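Local coordinates for aldehyde dehydrogenase family protein (Pseudomonas syringae pv. tomato, PDB 6X9L) that acts as a long-chain aliphatic aldehyde dehydrogenase, binding octanal and NAD+, the latter probably serving as its electron acceptor, at residues Asn7-Asp12 and Ala97-Leu102; Gly83-Leu88 and Ala195-Asp200. The protein carries 1 engineered substitution. All blocks are in the same frame, centred on the assembly; numbering follows the deposited sequence.

Interaction 1 of 2, residues Asn7-Asp12 and Ala97-Leu102; sequences NSHRVD and AQAISL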
loop_
_atom_site.group_PDB
_atom_site.type_symbol
_atom_site.label_atom_id
_atom_site.label_comp_id
_atom_site.label_asym_id
_atom_site.label_seq_id
_atom_site.Cartn_x
_atom_site.Cartn_y
_atom_site.Cartn_z
ATOM N N ASN A 7 -31.414 27.915 -9.538
ATOM C CA ASN A 7 -30.943 26.781 -8.750
ATOM C C ASN A 7 -31.848 26.584 -7.542
ATOM O O ASN A 7 -32.156 27.535 -6.821
ATOM C CB ASN A 7 -29.490 26.995 -8.307
ATOM C CG ASN A 7 -28.839 25.708 -7.784
ATOM O OD1 ASN A 7 -29.134 25.257 -6.673
ATOM N ND2 ASN A 7 -27.945 25.119 -8.585
ATOM N N SER A 8 -32.281 25.346 -7.326
ATOM C CA SER A 8 -33.361 25.047 -6.397
ATOM C C SER A 8 -32.896 24.457 -5.069
ATOM O O SER A 8 -33.739 24.122 -4.232
ATOM C CB SER A 8 -34.334 24.078 -7.050
ATOM O OG SER A 8 -33.639 22.893 -7.379
ATOM N N HIS A 9 -31.601 24.311 -4.847
ATOM C CA HIS A 9 -31.142 23.664 -3.631
ATOM C C HIS A 9 -31.218 24.602 -2.437
ATOM O O HIS A 9 -30.822 25.764 -2.519
ATOM C CB HIS A 9 -29.710 23.181 -3.783
ATOM C CG HIS A 9 -29.175 22.576 -2.532
ATOM N ND1 HIS A 9 -29.709 21.431 -1.986
ATOM C CD2 HIS A 9 -28.194 22.977 -1.692
ATOM C CE1 HIS A 9 -29.054 21.128 -0.879
ATOM N NE2 HIS A 9 -28.136 22.055 -0.676
ATOM N N ARG A 10 -31.693 24.080 -1.307
ATOM C CA ARG A 10 -31.703 24.827 -0.057
ATOM C C ARG A 10 -31.032 23.994 1.021
ATOM O O ARG A 10 -31.432 22.851 1.269
ATOM C CB ARG A 10 -33.124 25.185 0.357
ATOM C CG ARG A 10 -33.816 26.065 -0.631
ATOM C CD ARG A 10 -35.217 26.276 -0.180
ATOM N NE ARG A 10 -35.930 27.221 -1.020
ATOM C CZ ARG A 10 -37.019 27.857 -0.616
ATOM N NH1 ARG A 10 -37.479 27.645 0.608
ATOM N NH2 ARG A 10 -37.633 28.717 -1.419
ATOM N N VAL A 11 -30.009 24.558 1.657
ATOM C CA VAL A 11 -29.303 23.818 2.692
ATOM C C VAL A 11 -30.214 23.671 3.898
ATOM O O VAL A 11 -30.918 24.613 4.284
ATOM C CB VAL A 11 -27.987 24.524 3.056
ATOM C CG1 VAL A 11 -27.192 23.696 4.044
ATOM C CG2 VAL A 11 -27.168 24.787 1.796
ATOM N N ASP A 12 -30.217 22.497 4.499
ATOM C CA ASP A 12 -31.026 22.354 5.696
ATOM C C ASP A 12 -30.441 23.231 6.797
ATOM O O ASP A 12 -29.300 23.005 7.234
ATOM C CB ASP A 12 -31.092 20.894 6.134
ATOM C CG ASP A 12 -31.907 20.710 7.368
ATOM O OD1 ASP A 12 -32.363 21.720 7.936
ATOM O OD2 ASP A 12 -32.101 19.554 7.775
ATOM N N ALA A 97 -28.078 16.759 -7.880
ATOM C CA ALA A 97 -27.459 17.500 -8.980
ATOM C C ALA A 97 -27.494 19.001 -8.721
ATOM O O ALA A 97 -26.566 19.725 -9.095
ATOM C CB ALA A 97 -28.146 17.178 -10.309
ATOM N N GLN A 98 -28.550 19.491 -8.075
ATOM C CA GLN A 98 -28.630 20.928 -7.818
ATOM C C GLN A 98 -27.619 21.383 -6.763
ATOM O O GLN A 98 -27.075 22.488 -6.865
ATOM C CB GLN A 98 -30.056 21.295 -7.422
ATOM C CG GLN A 98 -31.057 21.056 -8.554
ATOM C CD GLN A 98 -31.185 22.238 -9.499
ATOM O OE1 GLN A 98 -30.738 23.349 -9.197
ATOM N NE2 GLN A 98 -31.796 22.005 -10.660
ATOM N N ALA A 99 -27.340 20.548 -5.759
ATOM C CA ALA A 99 -26.376 20.925 -4.729
ATOM C C ALA A 99 -24.935 20.890 -5.265
ATOM O O ALA A 99 -24.136 21.790 -4.974
ATOM C CB ALA A 99 -26.550 20.022 -3.502
ATOM N N ILE A 100 -24.595 19.875 -6.066
ATOM C CA ILE A 100 -23.281 19.836 -6.717
ATOM C C ILE A 100 -23.062 21.085 -7.569
ATOM O O ILE A 100 -22.053 21.790 -7.436
ATOM C CB ILE A 100 -23.151 18.560 -7.566
ATOM C CG1 ILE A 100 -23.171 17.307 -6.674
ATOM C CG2 ILE A 100 -21.940 18.668 -8.521
ATOM C CD1 ILE A 100 -23.537 15.996 -7.408
ATOM N N SER A 101 -23.999 21.357 -8.481
ATOM C CA SER A 101 -23.945 22.558 -9.305
ATOM C C SER A 101 -23.770 23.809 -8.451
ATOM O O SER A 101 -22.931 24.671 -8.748
ATOM C CB SER A 101 -25.224 22.658 -10.140
ATOM O OG SER A 101 -25.156 23.700 -11.094
ATOM N N LEU A 102 -24.566 23.925 -7.384
ATOM C CA LEU A 102 -24.514 25.125 -6.555
ATOM C C LEU A 102 -23.133 25.318 -5.932
ATOM O O LEU A 102 -22.591 26.435 -5.928
ATOM C CB LEU A 102 -25.574 25.056 -5.458
ATOM C CG LEU A 102 -25.599 26.301 -4.572
ATOM C CD1 LEU A 102 -26.096 27.464 -5.387
ATOM C CD2 LEU A 102 -26.453 26.099 -3.315
HETATM O O HOH W 1 -26.817 25.474 -10.693
#

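Interaction 2 of 2, residues Gly83-Leu88 and Ala195-Asp200; sequences GRIHEL and AQLVHD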
loop_
_atom_site.group_PDB
_atom_site.type_symbol
_atom_site.label_atom_id
_atom_site.label_comp_id
_atom_site.label_asym_id
_atom_site.label_seq_id
_atom_site.Cartn_x
_atom_site.Cartn_y
_atom_site.Cartn_z
ATOM N N GLY A 83 -27.855 -1.566 -1.309
ATOM C CA GLY A 83 -28.852 -1.489 -2.357
ATOM C C GLY A 83 -29.822 -0.349 -2.130
ATOM O O GLY A 83 -30.145 0.402 -3.057
ATOM N N ARG A 84 -30.279 -0.186 -0.883
ATOM C CA ARG A 84 -31.253 0.853 -0.555
ATOM C C ARG A 84 -30.643 2.245 -0.680
ATOM O O ARG A 84 -31.271 3.163 -1.221
ATOM C CB ARG A 84 -31.793 0.618 0.854
ATOM C CG ARG A 84 -32.692 1.692 1.364
ATOM C CD ARG A 84 -33.901 1.867 0.475
ATOM N NE ARG A 84 -34.874 2.764 1.094
ATOM C CZ ARG A 84 -35.871 3.367 0.449
ATOM N NH1 ARG A 84 -36.047 3.190 -0.858
ATOM N NH2 ARG A 84 -36.689 4.161 1.120
ATOM N N ILE A 85 -29.427 2.428 -0.173
ATOM C CA ILE A 85 -28.687 3.652 -0.457
ATOM C C ILE A 85 -28.732 3.989 -1.950
ATOM O O ILE A 85 -28.976 5.138 -2.334
ATOM C CB ILE A 85 -27.238 3.517 0.049
ATOM C CG1 ILE A 85 -27.231 3.501 1.578
ATOM C CG2 ILE A 85 -26.370 4.641 -0.494
ATOM C CD1 ILE A 85 -25.890 3.206 2.141
ATOM N N HIS A 86 -28.479 3.000 -2.815
ATOM C CA HIS A 86 -28.479 3.260 -4.256
ATOM C C HIS A 86 -29.852 3.709 -4.753
ATOM O O HIS A 86 -29.952 4.608 -5.601
ATOM C CB HIS A 86 -28.021 2.023 -5.030
ATOM C CG HIS A 86 -28.098 2.174 -6.522
ATOM N ND1 HIS A 86 -29.161 1.707 -7.265
ATOM C CD2 HIS A 86 -27.237 2.732 -7.407
ATOM C CE1 HIS A 86 -28.955 1.980 -8.544
ATOM N NE2 HIS A 86 -27.796 2.605 -8.656
ATOM N N GLU A 87 -30.925 3.077 -4.264
ATOM C CA GLU A 87 -32.263 3.527 -4.637
ATOM C C GLU A 87 -32.466 4.988 -4.266
ATOM O O GLU A 87 -33.044 5.760 -5.042
ATOM C CB GLU A 87 -33.325 2.672 -3.955
ATOM C CG GLU A 87 -33.321 1.216 -4.335
ATOM C CD GLU A 87 -34.184 0.388 -3.398
ATOM O OE1 GLU A 87 -35.003 0.982 -2.667
ATOM O OE2 GLU A 87 -34.031 -0.854 -3.376
ATOM N N LEU A 88 -31.989 5.386 -3.084
ATOM C CA LEU A 88 -32.246 6.734 -2.598
ATOM C C LEU A 88 -31.466 7.769 -3.403
ATOM O O LEU A 88 -31.967 8.867 -3.675
ATOM C CB LEU A 88 -31.905 6.811 -1.112
ATOM C CG LEU A 88 -33.082 6.935 -0.136
ATOM C CD1 LEU A 88 -34.358 6.328 -0.722
ATOM C CD2 LEU A 88 -32.733 6.278 1.190
ATOM N N ALA A 195 -25.043 12.299 3.562
ATOM C CA ALA A 195 -25.142 11.774 4.922
ATOM C C ALA A 195 -26.599 11.544 5.304
ATOM O O ALA A 195 -26.959 10.479 5.824
ATOM C CB ALA A 195 -24.472 12.724 5.914
ATOM N N GLN A 196 -27.457 12.541 5.041
ATOM C CA GLN A 196 -28.889 12.377 5.268
ATOM C C GLN A 196 -29.414 11.148 4.546
ATOM O O GLN A 196 -30.286 10.438 5.060
ATOM C CB GLN A 196 -29.634 13.617 4.787
ATOM C CG GLN A 196 -31.090 13.633 5.187
ATOM C CD GLN A 196 -31.249 13.510 6.680
ATOM O OE1 GLN A 196 -30.727 14.339 7.439
ATOM N NE2 GLN A 196 -31.952 12.460 7.121
ATOM N N LEU A 197 -28.872 10.884 3.352
ATOM C CA LEU A 197 -29.336 9.794 2.501
ATOM C C LEU A 197 -28.991 8.428 3.091
ATOM O O LEU A 197 -29.834 7.520 3.096
ATOM C CB LEU A 197 -28.734 9.947 1.098
ATOM C CG LEU A 197 -29.198 8.979 0.007
ATOM C CD1 LEU A 197 -29.314 9.703 -1.326
ATOM C CD2 LEU A 197 -28.249 7.809 -0.101
ATOM N N VAL A 198 -27.744 8.239 3.554
ATOM C CA VAL A 198 -27.420 6.959 4.189
ATOM C C VAL A 198 -28.198 6.806 5.494
ATOM O O VAL A 198 -28.591 5.694 5.858
ATOM C CB VAL A 198 -25.898 6.763 4.414
ATOM C CG1 VAL A 198 -25.078 7.082 3.126
ATOM C CG2 VAL A 198 -25.400 7.557 5.605
ATOM N N HIS A 199 -28.460 7.901 6.205
ATOM C CA HIS A 199 -29.314 7.812 7.386
ATOM C C HIS A 199 -30.686 7.253 7.025
ATOM O O HIS A 199 -31.155 6.275 7.626
ATOM C CB HIS A 199 -29.464 9.181 8.041
ATOM C CG HIS A 199 -30.385 9.171 9.219
ATOM N ND1 HIS A 199 -30.023 8.630 10.435
ATOM C CD2 HIS A 199 -31.660 9.603 9.361
ATOM C CE1 HIS A 199 -31.029 8.744 11.282
ATOM N NE2 HIS A 199 -32.036 9.327 10.654
ATOM N N ASP A 200 -31.346 7.876 6.044
ATOM C CA ASP A 200 -32.664 7.438 5.602
ATOM C C ASP A 200 -32.633 6.030 5.015
ATOM O O ASP A 200 -33.621 5.295 5.109
ATOM C CB ASP A 200 -33.213 8.439 4.587
ATOM C CG ASP A 200 -33.540 9.788 5.209
ATOM O OD1 ASP A 200 -33.698 9.860 6.446
ATOM O OD2 ASP A 200 -33.657 10.783 4.465
#

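Interaction 1 of 2, residues Asn7-Asp12 and Ala97-Leu102
Asn7 and Ser8 close on Gln98 where the N-terminal loop, ahead of strand 19-21, lies on helix 93-104, and the bend that presents them is an Asx turn. Two hydrogen bonds cross the contact. Asn7 ND2 donates to Gln98 O at 3.3 Å, with the acceptor in the plane of the Asn7 amide and the N-H on a lone pair. Ser8 N reaches Gln98 OE1 at 3.1 Å; that line is straight at the hydrogen (166°) but comes down from above the side-chain carbonyl plane. The Asn7 and Gln98 side chains run past each other in opposite directions, their amide planes 70° apart, while Ser8 OG sits 3.3 Å from Gln98 CD. Leu102 CB lies 3.8 Å from Asn7 OD1. With CG anti to the backbone N (chi1 177°), His9 carries its imidazole onto the helix. Over one face comes a CH-pi contact: Ala99 CB stands 3.6 Å from the centroid of the His9 ring, almost exactly on its normal. Leu102 CD2 meets the ring at its edge, 3.9 Å from His9 CD2. Behind this first shell, Asn7 OD1 accepts from His9 N at 3.2 Å, closing the turn, and Gln98 O is shared, since Leu102 N also bonds to it inside the helix. Leu193 of helix 188-201 touches both His9 and Ala99. At the far end of the glutamine, Gln98 NE2 is hydrogen-bonded to Glu94 OE2.

Interaction 2 of 2, residues Gly83-Leu88 and Ala195-Asp200
Asp200, whose N donates to Gln196 O at 2.9 Å within its helix, offers its own backbone to Leu88: Leu88 CD2 rests 3.8 Å from Asp200 C. The carboxylate of Asp200 is occupied elsewhere. Gln196 NE2 bonds to Asp200 OD1 at 3.2 Å, arriving from above the carboxylate plane although the oxygen lies in the plane of the glutamine amide, and Arg92 makes a salt bridge to OD2. No hydrogen bond crosses between the two segments; the contact is van der Waals packing, mostly of apolar side chains. Leu197 packs against both Ile85 and Leu88: a chi1 of -174° swings its branch away from its own backbone N and across to the other helix, where its two methyls part. CD1 lies 3.6 Å from Leu88 C, while CD2 turns to Ile85 and meets Ile85 CG2 at 3.7 Å. Leu88 CB closes on the branch point itself, 3.6 Å from Leu197 CG. Helix 188-201 is the crossover helix between parallel strands 178-182 and 208-210, a beta-alpha-beta unit of the Rossmann-like NAD-binding fold. Helix 75-91 packs on it; the axes of 83-88 and 195-200 come within 9.0 Å, their N-to-C directions 129° apart. The other branch of Ile85 goes to the next residue, CD1 lying 4.1 Å from Val198 CG1. Leu88 CD1 covers one face of the Arg84 guanidinium, whose NH1 makes a salt bridge to Glu87 OE1, close to the guanidinium plane.

How the interactions relate
From the N terminus, the chain runs through 7-12, then the early strands, to helix 75-91, which carries 83-88; helix 93-104 follows directly, and its 97-102 turns close interaction 1 across 84 intervening residues. Interaction 2 closes only later, when helix 188-201 brings 195-200 back to 83-88, so the two loops cross, neither lying within the other. Their centres are about 18 Å apart, with nearest atoms about 5 Å from each other. Helix 188-201 is common ground, supplying 195-200 to interaction 2 and touching both segments of interaction 1. Together the contacts join the N-terminal loop and two successive helices to the crossover helix 188-201 of the Rossmann-like NAD-binding domain.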